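Local atomic coordinates of multiheme cytochrome cf (Carboxydothermus ferrireducens DSM 11255, PDB entry 6QVM), a protein that probably passes electrons through a chain of eleven c-type hemes in the S-layer to insoluble extracellular ferric iron. Residues L534-S546 / G657-D669. Sequence-based numbering, arbitrary orientation.
With HEC (heme c), chain N; NGA (2-acetamido-2-deoxy-beta-D-galactopyranose), chain C.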
loop_
_atom_site.group_PDB
_atom_site.type_symbol
_atom_site.label_atom_id
_atom_site.label_comp_id
_atom_site.label_asym_id
_atom_site.label_seq_id
_atom_site.Cartn_x
_atom_site.Cartn_y
_atom_site.Cartn_z
ATOM N N LEU A 534 26.152 -34.560 23.172
ATOM C CA LEU A 534 27.463 -33.934 23.162
ATOM C C LEU A 534 27.666 -33.006 24.350
ATOM O O LEU A 534 28.677 -32.297 24.402
ATOM C CB LEU A 534 27.673 -33.177 21.841
ATOM C CG LEU A 534 27.677 -34.008 20.545
ATOM C CD1 LEU A 534 26.294 -34.547 20.140
ATOM C CD2 LEU A 534 28.279 -33.215 19.403
ATOM N N GLY A 535 26.728 -33.006 25.297
ATOM C CA GLY A 535 26.880 -32.282 26.540
ATOM C C GLY A 535 26.667 -30.794 26.451
ATOM O O GLY A 535 27.084 -30.070 27.360
ATOM N N ILE A 536 26.035 -30.305 25.393
ATOM C CA ILE A 536 25.690 -28.892 25.271
ATOM C C ILE A 536 24.196 -28.754 25.548
ATOM O O ILE A 536 23.392 -29.423 24.881
ATOM C CB ILE A 536 26.083 -28.319 23.897
ATOM C CG1 ILE A 536 25.493 -29.136 22.749
ATOM C CG2 ILE A 536 27.601 -28.274 23.756
ATOM C CD1 ILE A 536 26.089 -28.785 21.401
ATOM N N PRO A 537 23.789 -27.941 26.522
ATOM C CA PRO A 537 22.424 -28.033 27.043
ATOM C C PRO A 537 21.379 -27.646 26.011
ATOM O O PRO A 537 21.674 -27.034 24.980
ATOM C CB PRO A 537 22.425 -27.049 28.220
ATOM C CG PRO A 537 23.873 -26.822 28.541
ATOM C CD PRO A 537 24.567 -26.907 27.218
ATOM N N GLU A 538 20.135 -28.021 26.316
ATOM C CA GLU A 538 19.012 -27.711 25.434
ATOM C C GLU A 538 18.910 -26.220 25.144
ATOM O O GLU A 538 18.438 -25.822 24.071
ATOM C CB GLU A 538 17.707 -28.209 26.058
ATOM N N LYS A 539 19.351 -25.382 26.078
ATOM C CA LYS A 539 19.219 -23.937 25.935
ATOM C C LYS A 539 20.414 -23.280 26.607
ATOM O O LYS A 539 20.606 -23.429 27.819
ATOM C CB LYS A 539 17.903 -23.459 26.553
ATOM C CG LYS A 539 17.207 -22.331 25.803
ATOM C CD LYS A 539 17.799 -20.982 26.157
ATOM C CE LYS A 539 17.149 -19.865 25.361
ATOM N NZ LYS A 539 15.694 -19.749 25.630
ATOM N N VAL A 540 21.228 -22.583 25.824
ATOM C CA VAL A 540 22.356 -21.818 26.339
ATOM C C VAL A 540 21.968 -20.349 26.224
ATOM O O VAL A 540 21.960 -19.779 25.127
ATOM C CB VAL A 540 23.661 -22.124 25.594
ATOM C CG1 VAL A 540 24.819 -21.333 26.189
ATOM C CG2 VAL A 540 23.957 -23.618 25.626
ATOM N N TYR A 541 21.637 -19.736 27.358
ATOM C CA TYR A 541 21.129 -18.371 27.350
ATOM C C TYR A 541 22.201 -17.404 26.855
ATOM O O TYR A 541 23.364 -17.475 27.263
ATOM C CB TYR A 541 20.632 -17.980 28.744
ATOM C CG TYR A 541 19.395 -18.739 29.216
ATOM C CD1 TYR A 541 18.121 -18.364 28.804
ATOM C CD2 TYR A 541 19.505 -19.820 30.083
ATOM C CE1 TYR A 541 16.991 -19.056 29.236
ATOM C CE2 TYR A 541 18.382 -20.519 30.519
ATOM C CZ TYR A 541 17.125 -20.134 30.093
ATOM O OH TYR A 541 16.005 -20.827 30.529
ATOM N N ASN A 542 21.795 -16.507 25.960
ATOM C CA ASN A 542 22.709 -15.610 25.258
ATOM C C ASN A 542 23.035 -14.398 26.127
ATOM O O ASN A 542 22.124 -13.642 26.482
ATOM C CB ASN A 542 22.062 -15.177 23.943
ATOM C CG ASN A 542 22.949 -14.275 23.089
ATOM O OD1 ASN A 542 23.906 -13.658 23.565
ATOM N ND2 ASN A 542 22.612 -14.192 21.808
ATOM N N PRO A 543 24.305 -14.166 26.476
ATOM C CA PRO A 543 24.635 -13.009 27.329
ATOM C C PRO A 543 24.232 -11.671 26.729
ATOM O O PRO A 543 24.005 -10.716 27.480
ATOM C CB PRO A 543 26.159 -13.115 27.492
ATOM C CG PRO A 543 26.459 -14.553 27.245
ATOM C CD PRO A 543 25.491 -14.985 26.181
ATOM N N MET A 544 24.145 -11.568 25.403
ATOM C CA MET A 544 23.646 -10.367 24.748
ATOM C C MET A 544 22.234 -10.567 24.213
ATOM O O MET A 544 21.825 -9.880 23.274
ATOM C CB MET A 544 24.599 -9.928 23.632
ATOM C CG MET A 544 25.845 -9.231 24.157
ATOM S SD MET A 544 27.022 -8.725 22.897
ATOM C CE MET A 544 28.142 -10.117 22.903
ATOM N N GLY A 545 21.474 -11.483 24.816
ATOM C CA GLY A 545 20.142 -11.839 24.351
ATOM C C GLY A 545 19.082 -10.776 24.562
ATOM O O GLY A 545 17.984 -10.908 24.012
ATOM N N SER A 546 19.369 -9.742 25.352
ATOM C CA SER A 546 18.464 -8.603 25.430
ATOM C C SER A 546 18.516 -7.743 24.176
ATOM O O SER A 546 17.700 -6.824 24.041
ATOM C CB SER A 546 18.780 -7.746 26.659
ATOM O OG SER A 546 18.369 -8.393 27.852
ATOM N N GLY A 657 30.966 -15.486 16.622
ATOM C CA GLY A 657 30.471 -15.810 17.941
ATOM C C GLY A 657 29.749 -14.696 18.671
ATOM O O GLY A 657 29.344 -14.898 19.822
ATOM N N ILE A 658 29.566 -13.534 18.040
ATOM C CA ILE A 658 28.858 -12.438 18.692
ATOM C C ILE A 658 27.389 -12.792 18.908
ATOM O O ILE A 658 26.795 -12.406 19.922
ATOM C CB ILE A 658 29.018 -11.143 17.875
ATOM C CG1 ILE A 658 30.482 -10.697 17.871
ATOM C CG2 ILE A 658 28.136 -10.042 18.433
ATOM C CD1 ILE A 658 30.971 -10.231 19.225
ATOM N N HIS A 659 26.781 -13.537 17.983
ATOM C CA HIS A 659 25.382 -13.926 18.130
ATOM C C HIS A 659 25.105 -14.699 19.416
ATOM O O HIS A 659 23.938 -14.810 19.809
ATOM C CB HIS A 659 24.940 -14.757 16.918
ATOM C CG HIS A 659 24.784 -13.954 15.661
ATOM N ND1 HIS A 659 24.583 -14.528 14.425
ATOM C CD2 HIS A 659 24.807 -12.616 15.451
ATOM C CE1 HIS A 659 24.484 -13.581 13.509
ATOM N NE2 HIS A 659 24.615 -12.410 14.105
ATOM N N ASN A 660 26.135 -15.253 20.061
ATOM C CA ASN A 660 25.997 -15.934 21.343
ATOM C C ASN A 660 27.379 -16.285 21.876
ATOM O O ASN A 660 27.900 -17.366 21.585
ATOM C CB ASN A 660 25.138 -17.198 21.223
ATOM C CG ASN A 660 24.629 -17.684 22.575
ATOM O OD1 ASN A 660 25.223 -17.401 23.618
ATOM N ND2 ASN A 660 23.524 -18.412 22.562
ATOM N N THR A 661 27.974 -15.377 22.660
ATOM C CA THR A 661 29.354 -15.571 23.101
ATOM C C THR A 661 29.496 -16.841 23.934
ATOM O O THR A 661 30.512 -17.542 23.841
ATOM C CB THR A 661 29.840 -14.357 23.893
ATOM O OG1 THR A 661 28.902 -14.072 24.941
ATOM C CG2 THR A 661 29.992 -13.153 22.984
ATOM N N ALA A 662 28.482 -17.164 24.736
ATOM C CA ALA A 662 28.576 -18.308 25.638
ATOM C C ALA A 662 28.370 -19.629 24.904
ATOM O O ALA A 662 29.075 -20.609 25.173
ATOM C CB ALA A 662 27.567 -18.165 26.775
ATOM N N LEU A 663 27.413 -19.677 23.977
ATOM C CA LEU A 663 27.290 -20.863 23.136
ATOM C C LEU A 663 28.530 -21.053 22.274
ATOM O O LEU A 663 28.889 -22.188 21.948
ATOM C CB LEU A 663 26.040 -20.774 22.256
ATOM C CG LEU A 663 25.760 -21.999 21.380
ATOM C CD1 LEU A 663 25.640 -23.235 22.252
ATOM C CD2 LEU A 663 24.506 -21.805 20.543
ATOM N N THR A 664 29.212 -19.961 21.927
ATOM C CA THR A 664 30.371 -20.047 21.044
ATOM C C THR A 664 31.555 -20.711 21.738
ATOM O O THR A 664 32.214 -21.582 21.161
ATOM C CB THR A 664 30.746 -18.654 20.545
ATOM O OG1 THR A 664 29.803 -18.238 19.548
ATOM C CG2 THR A 664 32.151 -18.649 19.959
ATOM N N GLU A 665 31.840 -20.319 22.979
ATOM C CA GLU A 665 32.971 -20.915 23.680
ATOM C C GLU A 665 32.662 -22.343 24.108
ATOM O O GLU A 665 33.535 -23.217 24.047
ATOM C CB GLU A 665 33.367 -20.046 24.870
ATOM C CG GLU A 665 34.011 -18.731 24.452
ATOM C CD GLU A 665 34.633 -17.975 25.612
ATOM O OE1 GLU A 665 33.952 -17.792 26.641
ATOM O OE2 GLU A 665 35.811 -17.572 25.498
ATOM N N LEU A 666 31.414 -22.610 24.504
ATOM C CA LEU A 666 31.007 -23.982 24.787
ATOM C C LEU A 666 31.018 -24.842 23.535
ATOM O O LEU A 666 31.086 -26.071 23.643
ATOM C CB LEU A 666 29.614 -23.997 25.427
ATOM C CG LEU A 666 29.122 -25.290 26.090
ATOM C CD1 LEU A 666 29.460 -25.325 27.580
ATOM C CD2 LEU A 666 27.627 -25.473 25.861
ATOM N N LEU A 667 30.945 -24.224 22.352
ATOM C CA LEU A 667 31.042 -24.991 21.115
ATOM C C LEU A 667 32.494 -25.241 20.728
ATOM O O LEU A 667 32.833 -26.329 20.255
ATOM C CB LEU A 667 30.302 -24.276 19.981
ATOM C CG LEU A 667 28.790 -24.467 19.886
ATOM C CD1 LEU A 667 28.271 -24.013 18.528
ATOM C CD2 LEU A 667 28.402 -25.914 20.157
ATOM N N LEU A 668 33.362 -24.248 20.917
ATOM C CA LEU A 668 34.763 -24.410 20.540
ATOM C C LEU A 668 35.494 -25.342 21.501
ATOM O O LEU A 668 36.361 -26.118 21.083
ATOM C CB LEU A 668 35.445 -23.045 20.481
ATOM C CG LEU A 668 34.948 -22.125 19.367
ATOM C CD1 LEU A 668 35.782 -20.855 19.308
ATOM C CD2 LEU A 668 34.968 -22.855 18.039
ATOM N N ASP A 669 35.149 -25.288 22.790
ATOM C CA ASP A 669 35.768 -26.180 23.766
ATOM C C ASP A 669 35.344 -27.626 23.539
ATOM O O ASP A 669 36.186 -28.531 23.514
ATOM C CB ASP A 669 35.430 -25.724 25.183
ATOM C CG ASP A 669 36.145 -24.440 25.563
ATOM O OD1 ASP A 669 36.978 -23.956 24.761
ATOM O OD2 ASP A 669 35.865 -23.910 26.655
HETATM FE FE HEC N . 23.991 -10.760 13.340
HETATM C CHA HEC N . 26.600 -11.299 11.213
HETATM C CHB HEC N . 21.871 -12.401 11.098
HETATM C CHC HEC N . 21.463 -10.611 15.591
HETATM C CHD HEC N . 25.957 -8.763 15.385
HETATM N NA HEC N . 24.174 -11.666 11.512
HETATM C C1A HEC N . 25.361 -11.762 10.811
HETATM C C2A HEC N . 25.082 -12.448 9.564
HETATM C C3A HEC N . 23.783 -12.746 9.527
HETATM C C4A HEC N . 23.189 -12.265 10.750
HETATM C CMA HEC N . 23.059 -13.467 8.372
HETATM C CAA HEC N . 26.118 -12.769 8.472
HETATM C CBA HEC N . 26.319 -11.478 7.705
HETATM C CGA HEC N . 27.614 -11.544 6.954
HETATM O O1A HEC N . 28.431 -10.600 7.093
HETATM O O2A HEC N . 27.826 -12.540 6.217
HETATM N NB HEC N . 22.020 -11.370 13.326
HETATM C C1B HEC N . 21.379 -12.113 12.349
HETATM C C2B HEC N . 20.098 -12.540 12.871
HETATM C C3B HEC N . 19.972 -12.034 14.117
HETATM C C4B HEC N . 21.187 -11.290 14.423
HETATM C CMB HEC N . 19.069 -13.374 12.069
HETATM C CAB HEC N . 18.774 -12.206 15.083
HETATM C CBB HEC N . 18.562 -13.691 15.455
HETATM N NC HEC N . 23.761 -9.828 15.125
HETATM C C1C HEC N . 22.617 -9.917 15.897
HETATM C C2C HEC N . 22.830 -9.160 17.116
HETATM C C3C HEC N . 24.088 -8.674 17.092
HETATM C C4C HEC N . 24.685 -9.071 15.825
HETATM C CMC HEC N . 21.806 -9.051 18.270
HETATM C CAC HEC N . 24.789 -7.802 18.170
HETATM C CBC HEC N . 24.952 -8.574 19.498
HETATM N ND HEC N . 25.978 -10.122 13.309
HETATM C C1D HEC N . 26.568 -9.303 14.270
HETATM C C2D HEC N . 27.951 -9.109 13.911
HETATM C C3D HEC N . 28.163 -9.891 12.607
HETATM C C4D HEC N . 26.880 -10.499 12.309
HETATM C CMD HEC N . 28.997 -8.276 14.675
HETATM C CAD HEC N . 29.483 -10.000 11.812
HETATM C CBD HEC N . 29.263 -9.398 10.428
HETATM C CGD HEC N . 30.328 -8.377 10.119
HETATM O O1D HEC N . 29.964 -7.252 9.678
HETATM O O2D HEC N . 31.537 -8.681 10.315
HETATM C C1 NGA C . 15.092 -21.573 31.239
HETATM C C2 NGA C . 13.682 -21.615 31.851
HETATM C C3 NGA C . 13.408 -22.833 32.746
HETATM C C4 NGA C . 14.040 -24.096 32.172
HETATM C C5 NGA C . 15.475 -23.832 31.742
HETATM C C6 NGA C . 16.139 -25.083 31.186
HETATM C C7 NGA C . 13.096 -19.272 32.063
HETATM C C8 NGA C . 12.342 -18.317 32.937
HETATM N N2 NGA C . 13.485 -20.410 32.629
HETATM O O3 NGA C . 12.011 -23.047 32.940
HETATM O O4 NGA C . 13.299 -24.539 31.059
HETATM O O5 NGA C . 15.480 -22.837 30.747
HETATM O O6 NGA C . 17.149 -24.698 30.277
HETATM O O7 NGA C . 13.324 -18.989 30.890
HETATM O O HOH W 1 26.507 -12.894 22.535
#
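The loop 534-546 supplies a ligand to one c-type heme and packs on the N-cap of helix 661-672, beside the segment that supplies a ligand to a neighbouring heme: Met544 CE lies 3.6 Å from Thr661 CG2, in the first turn of the helix. His659 binds one heme iron through NE2 at 1.9 Å, with His553 as the other axial ligand, while Met544 SD and His599 coordinate the iron of a second heme. Beside them, the side-chain amides of Asn542 and Asn660 stack, their planes 8° apart, and run past each other in opposite directions. With CG anti to the backbone N (chi1 -163°), Asn660 turns its OD1 to cap Leu663 N, while ND2 donates a weak but nearly straight bond to Val540 O at 3.3 Å and a further one to Val522 O. Asn542 OD1 accepts from Met544 N at 2.8 Å in an Asx turn, with the donor above the carbonyl plane; its ND2 is bonded to Phe523 O. Replacing Asn542 with an alanine would probably leave Met544 N and Phe523 O without these partners and the Asn660 amide without its stacking mate, giving the heme-binding methionine more freedom to shift. Farther along the helix the contact turns apolar. Val540 sets CG2 3.8 Å from Leu663 CD1, and Ile536 crosses Leu666, its CG2 3.5 Å from CD2. Tyr541 points away from the helix and carries an O-linked N-acetylgalactosamine on OH. Back at the helix start, a water donates to both Asn542 OD1 and Ile658 O and accepts from Thr661 N, the last at 2.9 Å.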